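Local coordinates for antifreeze protein (Uncultured bacterium, PDB 6EIO) that binds ice, with two faces that interact with it, and so probably restrains the growth of ice crystals, at residues Gln21-Pro27 against Arg100-Val106; Met105-Gly110 against Leu121-Ser127. All coordinates share one frame; numbering follows the deposited sequence.

Interaction 1. Residues Gln21-Pro27 against Arg100-Val106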
loop_
_atom_site.group_PDB
_atom_site.type_symbol
_atom_site.label_atom_id
_atom_site.label_comp_id
_atom_site.label_asym_id
_atom_site.label_seq_id
_atom_site.Cartn_x
_atom_site.Cartn_y
_atom_site.Cartn_z
ATOM N N GLN A 21 -6.088 4.552 20.553
ATOM C CA GLN A 21 -6.791 3.285 20.638
ATOM C C GLN A 21 -6.094 2.318 21.587
ATOM O O GLN A 21 -4.878 2.352 21.776
ATOM C CB GLN A 21 -6.897 2.660 19.240
ATOM C CG GLN A 21 -7.731 3.515 18.302
ATOM C CD GLN A 21 -7.812 2.948 16.901
ATOM O OE1 GLN A 21 -8.022 1.751 16.721
ATOM N NE2 GLN A 21 -7.684 3.812 15.906
ATOM N N THR A 22 -6.901 1.429 22.180
ATOM C CA THR A 22 -6.354 0.348 22.984
ATOM C C THR A 22 -6.355 -0.988 22.265
ATOM O O THR A 22 -5.474 -1.808 22.529
ATOM C CB THR A 22 -7.118 0.178 24.303
ATOM O OG1 THR A 22 -8.506 -0.050 24.025
ATOM C CG2 THR A 22 -6.929 1.386 25.199
ATOM N N THR A 23 -7.294 -1.236 21.356
ATOM C CA THR A 23 -7.300 -2.522 20.669
ATOM C C THR A 23 -6.028 -2.667 19.844
ATOM O O THR A 23 -5.664 -1.769 19.081
ATOM C CB THR A 23 -8.521 -2.628 19.762
ATOM O OG1 THR A 23 -9.696 -2.511 20.562
ATOM C CG2 THR A 23 -8.533 -3.947 19.009
ATOM N N VAL A 24 -5.370 -3.807 19.985
ATOM C CA VAL A 24 -4.143 -4.112 19.267
ATOM C C VAL A 24 -4.527 -4.859 17.990
ATOM O O VAL A 24 -5.025 -5.978 18.056
ATOM C CB VAL A 24 -3.208 -4.952 20.147
ATOM C CG1 VAL A 24 -1.960 -5.385 19.390
ATOM C CG2 VAL A 24 -2.831 -4.195 21.402
ATOM N N GLN A 25 -4.296 -4.248 16.828
ATOM C CA GLN A 25 -4.509 -4.948 15.576
ATOM C C GLN A 25 -3.402 -5.968 15.362
ATOM O O GLN A 25 -2.224 -5.683 15.604
ATOM C CB GLN A 25 -4.484 -3.969 14.399
ATOM C CG GLN A 25 -5.702 -3.079 14.344
ATOM C CD GLN A 25 -6.979 -3.871 14.262
ATOM O OE1 GLN A 25 -7.117 -4.754 13.425
ATOM N NE2 GLN A 25 -7.916 -3.579 15.156
ATOM N N THR A 26 -3.793 -7.157 14.916
ATOM C CA THR A 26 -2.829 -8.147 14.478
ATOM C C THR A 26 -2.336 -7.779 13.077
ATOM O O THR A 26 -3.005 -7.054 12.330
ATOM C CB THR A 26 -3.468 -9.537 14.429
ATOM O OG1 THR A 26 -4.549 -9.511 13.498
ATOM C CG2 THR A 26 -3.966 -9.973 15.805
ATOM N N PRO A 27 -1.174 -8.286 12.679
ATOM C CA PRO A 27 -0.755 -8.105 11.293
ATOM C C PRO A 27 -1.784 -8.714 10.353
ATOM O O PRO A 27 -2.561 -9.599 10.717
ATOM C CB PRO A 27 0.586 -8.853 11.224
ATOM C CG PRO A 27 1.054 -8.931 12.644
ATOM C CD PRO A 27 -0.194 -9.061 13.455
ATOM N N ARG A 100 -12.286 -5.990 9.518
ATOM C CA ARG A 100 -11.922 -5.721 10.898
ATOM C C ARG A 100 -12.825 -4.661 11.506
ATOM O O ARG A 100 -13.179 -3.680 10.854
ATOM C CB ARG A 100 -10.474 -5.304 10.987
ATOM C CG ARG A 100 -9.634 -6.474 10.626
ATOM C CD ARG A 100 -8.208 -6.184 10.731
ATOM N NE ARG A 100 -7.438 -7.387 10.439
ATOM C CZ ARG A 100 -6.239 -7.622 10.950
ATOM N NH1 ARG A 100 -5.686 -6.739 11.772
ATOM N NH2 ARG A 100 -5.561 -8.712 10.602
ATOM N N VAL A 101 -13.187 -4.875 12.769
ATOM C CA VAL A 101 -13.964 -3.918 13.544
ATOM C C VAL A 101 -13.414 -3.880 14.961
ATOM O O VAL A 101 -12.882 -4.871 15.459
ATOM C CB VAL A 101 -15.473 -4.266 13.586
ATOM C CG1 VAL A 101 -16.116 -4.093 12.222
ATOM C CG2 VAL A 101 -15.695 -5.684 14.107
ATOM N N ALA A 102 -13.567 -2.737 15.620
ATOM C CA ALA A 102 -13.221 -2.607 17.020
ATOM C C ALA A 102 -14.036 -1.472 17.603
ATOM O O ALA A 102 -14.301 -0.474 16.935
ATOM C CB ALA A 102 -11.738 -2.288 17.196
ATOM N N SER A 103 -14.401 -1.613 18.879
ATOM C CA SER A 103 -15.249 -0.608 19.518
ATOM C C SER A 103 -14.581 0.760 19.559
ATOM O O SER A 103 -15.271 1.788 19.598
ATOM C CB SER A 103 -15.613 -1.045 20.937
ATOM O OG SER A 103 -14.458 -1.220 21.737
ATOM N N ASP A 104 -13.251 0.789 19.576
ATOM C CA ASP A 104 -12.474 2.016 19.658
ATOM C C ASP A 104 -11.862 2.430 18.314
ATOM O O ASP A 104 -10.991 3.304 18.284
ATOM C CB ASP A 104 -11.399 1.897 20.743
ATOM C CG ASP A 104 -10.448 0.705 20.530
ATOM O OD1 ASP A 104 -10.842 -0.290 19.901
ATOM O OD2 ASP A 104 -9.294 0.759 20.995
ATOM N N MET A 105 -12.314 1.854 17.201
ATOM C CA MET A 105 -11.780 2.282 15.920
ATOM C C MET A 105 -12.147 3.739 15.657
ATOM O O MET A 105 -13.113 4.281 16.205
ATOM C CB MET A 105 -12.292 1.394 14.801
ATOM C CG MET A 105 -13.690 1.701 14.392
ATOM S SD MET A 105 -14.149 0.658 13.014
ATOM C CE MET A 105 -14.631 -0.808 13.735
ATOM N N VAL A 106 -11.359 4.374 14.800
ATOM C CA VAL A 106 -11.464 5.801 14.558
ATOM C C VAL A 106 -11.880 6.063 13.122
ATOM O O VAL A 106 -11.266 5.536 12.189
ATOM C CB VAL A 106 -10.139 6.487 14.925
ATOM C CG1 VAL A 106 -10.104 7.937 14.486
ATOM C CG2 VAL A 106 -9.926 6.389 16.430
HETATM O O HOH W 1 -9.593 -0.124 17.261
HETATM O O HOH W 2 -10.138 -5.485 15.304
#
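Two charged side chains, Asp104 and Arg100, lace the N-terminal segment Gln21-Pro27 to the connection that follows helix 81-99. Asp104 sits in the type I turn Ala102-Met105, and its carboxylate takes two successive backbone amides on OD2. Thr23 N donates to the syn lone pair of Asp104 OD2 at 2.8 Å, almost straight at 172°, while Thr22 N meets the same oxygen nearly end-on along the C-O bond, with a more bent N-H...O angle of 139°. On the neighbouring oxygen, Thr23 OG1 donates to Asp104 OD1 at 2.6 Å. Alongside, Gln21 lays CG 3.3 Å from Asp104 O.

At the far end, Arg100 CG lies beside its backbone nitrogen (chi1 -67°) and the chain then runs extended to NE, which carries NH1 to Thr26 O (2.8 Å) and to Gln25 OE1 (3.0 Å). Arg100 NH2 reaches Pro27 O at 3.1 Å, from well above that carbonyl's plane. A leucine in place of Arg100 would probably leave these three oxygens without their donors and Asp96, the salt-bridge partner of NE, without its charge mate. The fold is that of the Ice-binding-like family, a beta-solenoid with a long helix alongside, here with the N-terminal segment lying along the helix exit.

Interaction 2. Residues Met105-Gly110 against Leu121-Ser127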
loop_
_atom_site.group_PDB
_atom_site.type_symbol
_atom_site.label_atom_id
_atom_site.label_comp_id
_atom_site.label_asym_id
_atom_site.label_seq_id
_atom_site.Cartn_x
_atom_site.Cartn_y
_atom_site.Cartn_z
ATOM N N MET A 105 -12.314 1.854 17.201
ATOM C CA MET A 105 -11.780 2.282 15.920
ATOM C C MET A 105 -12.147 3.739 15.657
ATOM O O MET A 105 -13.113 4.281 16.205
ATOM C CB MET A 105 -12.292 1.394 14.801
ATOM C CG MET A 105 -13.690 1.701 14.392
ATOM S SD MET A 105 -14.149 0.658 13.014
ATOM C CE MET A 105 -14.631 -0.808 13.735
ATOM N N VAL A 106 -11.359 4.374 14.800
ATOM C CA VAL A 106 -11.464 5.801 14.558
ATOM C C VAL A 106 -11.880 6.063 13.122
ATOM O O VAL A 106 -11.266 5.536 12.189
ATOM C CB VAL A 106 -10.139 6.487 14.925
ATOM C CG1 VAL A 106 -10.104 7.937 14.486
ATOM C CG2 VAL A 106 -9.926 6.389 16.430
ATOM N N THR A 107 -12.875 6.916 12.948
ATOM C CA THR A 107 -13.259 7.375 11.625
ATOM C C THR A 107 -12.431 8.594 11.227
ATOM O O THR A 107 -12.250 9.538 11.999
ATOM C CB THR A 107 -14.747 7.673 11.568
ATOM O OG1 THR A 107 -15.057 8.661 12.544
ATOM C CG2 THR A 107 -15.520 6.423 11.848
ATOM N N ILE A 108 -11.889 8.534 10.019
ATOM C CA ILE A 108 -11.139 9.619 9.387
ATOM C C ILE A 108 -11.580 9.620 7.937
ATOM O O ILE A 108 -11.824 8.553 7.380
ATOM C CB ILE A 108 -9.572 9.435 9.419
ATOM C CG1 ILE A 108 -9.141 8.101 8.779
ATOM C CG2 ILE A 108 -9.004 9.593 10.829
ATOM C CD1 ILE A 108 -7.621 7.911 8.661
ATOM N N SER A 109 -11.540 10.768 7.274
ATOM C CA SER A 109 -11.820 10.794 5.842
ATOM C C SER A 109 -11.230 12.062 5.258
ATOM O O SER A 109 -10.821 12.975 5.973
ATOM C CB SER A 109 -13.308 10.691 5.535
ATOM O OG SER A 109 -13.951 11.861 5.994
ATOM N N GLY A 110 -11.206 12.113 3.934
ATOM C CA GLY A 110 -10.752 13.311 3.284
ATOM C C GLY A 110 -9.260 13.539 3.463
ATOM O O GLY A 110 -8.463 12.609 3.563
ATOM N N LEU A 121 -6.961 0.926 14.166
ATOM C CA LEU A 121 -7.854 0.702 13.041
ATOM C C LEU A 121 -8.567 2.008 12.718
ATOM O O LEU A 121 -9.141 2.652 13.616
ATOM C CB LEU A 121 -8.880 -0.370 13.425
ATOM C CG LEU A 121 -9.886 -0.764 12.340
ATOM C CD1 LEU A 121 -9.211 -1.318 11.102
ATOM C CD2 LEU A 121 -10.873 -1.770 12.910
ATOM N N TYR A 122 -8.555 2.367 11.437
ATOM C CA TYR A 122 -9.150 3.592 10.931
ATOM C C TYR A 122 -10.085 3.247 9.789
ATOM O O TYR A 122 -9.771 2.367 8.975
ATOM C CB TYR A 122 -8.069 4.531 10.407
ATOM C CG TYR A 122 -7.138 5.013 11.492
ATOM C CD1 TYR A 122 -5.991 4.294 11.848
ATOM C CD2 TYR A 122 -7.424 6.171 12.197
ATOM C CE1 TYR A 122 -5.150 4.733 12.853
ATOM C CE2 TYR A 122 -6.596 6.623 13.203
ATOM C CZ TYR A 122 -5.449 5.910 13.523
ATOM O OH TYR A 122 -4.648 6.405 14.517
ATOM N N LYS A 123 -11.199 3.972 9.702
ATOM C CA LYS A 123 -12.170 3.755 8.640
ATOM C C LYS A 123 -12.582 5.079 8.012
ATOM O O LYS A 123 -13.055 5.992 8.703
ATOM C CB LYS A 123 -13.411 3.047 9.174
ATOM C CG LYS A 123 -14.469 2.805 8.127
ATOM C CD LYS A 123 -15.638 2.024 8.697
ATOM C CE LYS A 123 -16.561 1.529 7.595
ATOM N NZ LYS A 123 -15.845 0.653 6.612
ATOM N N SER A 124 -12.435 5.146 6.695
ATOM C CA SER A 124 -12.919 6.253 5.881
ATOM C C SER A 124 -14.105 5.782 5.058
ATOM O O SER A 124 -13.997 4.826 4.286
ATOM C CB SER A 124 -11.818 6.757 4.953
ATOM O OG SER A 124 -12.276 7.864 4.192
ATOM N N THR A 125 -15.238 6.461 5.206
ATOM C CA THR A 125 -16.435 6.130 4.446
ATOM C C THR A 125 -16.496 6.868 3.115
ATOM O O THR A 125 -17.474 6.708 2.382
ATOM C CB THR A 125 -17.695 6.445 5.260
ATOM O OG1 THR A 125 -17.703 7.839 5.571
ATOM C CG2 THR A 125 -17.742 5.618 6.545
ATOM N N SER A 126 -15.498 7.689 2.812
ATOM C CA SER A 126 -15.406 8.395 1.537
ATOM C C SER A 126 -13.938 8.354 1.092
ATOM O O SER A 126 -13.133 7.560 1.597
ATOM C CB SER A 126 -16.002 9.806 1.688
ATOM O OG SER A 126 -15.343 10.526 2.712
ATOM N N SER A 127 -13.565 9.217 0.159
ATOM C CA SER A 127 -12.193 9.197 -0.317
ATOM C C SER A 127 -11.247 9.719 0.762
ATOM O O SER A 127 -11.583 10.613 1.550
ATOM C CB SER A 127 -12.041 10.050 -1.575
ATOM O OG SER A 127 -12.661 9.446 -2.702
HETATM O O HOH W 3 -16.989 10.565 4.915
#
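Met105 lies side by side with Leu121, its CB 3.9 Å from Leu121 CD2, where the two segments begin to run together. At Val106 the pairing becomes a parallel beta ladder: Val106 N donates to Leu121 O at 3.0 Å, and Lys123 N returns a bond to Val106 O at 2.9 Å, so the valine's two polar backbone atoms straddle Tyr122. Val106 lies alongside the tyrosine, and its rotamer, with CG1 anti to the backbone nitrogen (chi1 171°), sets CG1 3.9 Å from Tyr122 CD2. Thr107 turns to the other face, the one shared with Lys123, whose extended chain leads away. Ile108 N then donates to Lys123 O, and Ile108 CD1 slants across to Tyr122 CB at 3.8 Å, so valine and isoleucine both pack against the same tyrosine.

Ser109 puts its CB 3.3 Å from Ser124 OG. That hydroxyl is held within its own segment, donating to Ser126 O at 2.7 Å, while a water bridges Thr125 OG1 and Ser126 OG. Gly110 gives its N-H to Ser127 O at 2.8 Å.

This is the parallel pairing of neighbouring coils in a beta-solenoid, the fold expected of this ice-binding family. Strand 120-124 is flanked by 106-107 and by 147-151; Tyr122 and Ser124 are backbone-bonded to Gln150 of the latter, and Tyr122 also to Val148. Ile18 touches both Ile108 and Tyr122, Tyr122 OH bonds to Thr118 O, and Gly110 enters strand 110-111, which pairs with 128-130 at the edge of another parallel sheet.

In the fold
From the N terminus, the chain passes through Gln21-Pro27, enters the solenoid at strand 36-40, lays down its first strands and runs along helix 81-99; interaction 1 then closes this long excursion where the chain leaves the helix. Interaction 2 follows in series and closes a much shorter loop, one that carries strands 110-111 and 116-117 before returning at 121-127. The loops neither nest nor cross, but they share Met105 and Val106, and Gln21 OE1 probably accepts a hydrogen bond from Leu121 N, 2.9 Å away. Leu121 also packs against Gln25, Arg100 and Val101. Together the contacts tie the N-terminal segment and the helix exit to neighbouring strands 106-107 and 120-124.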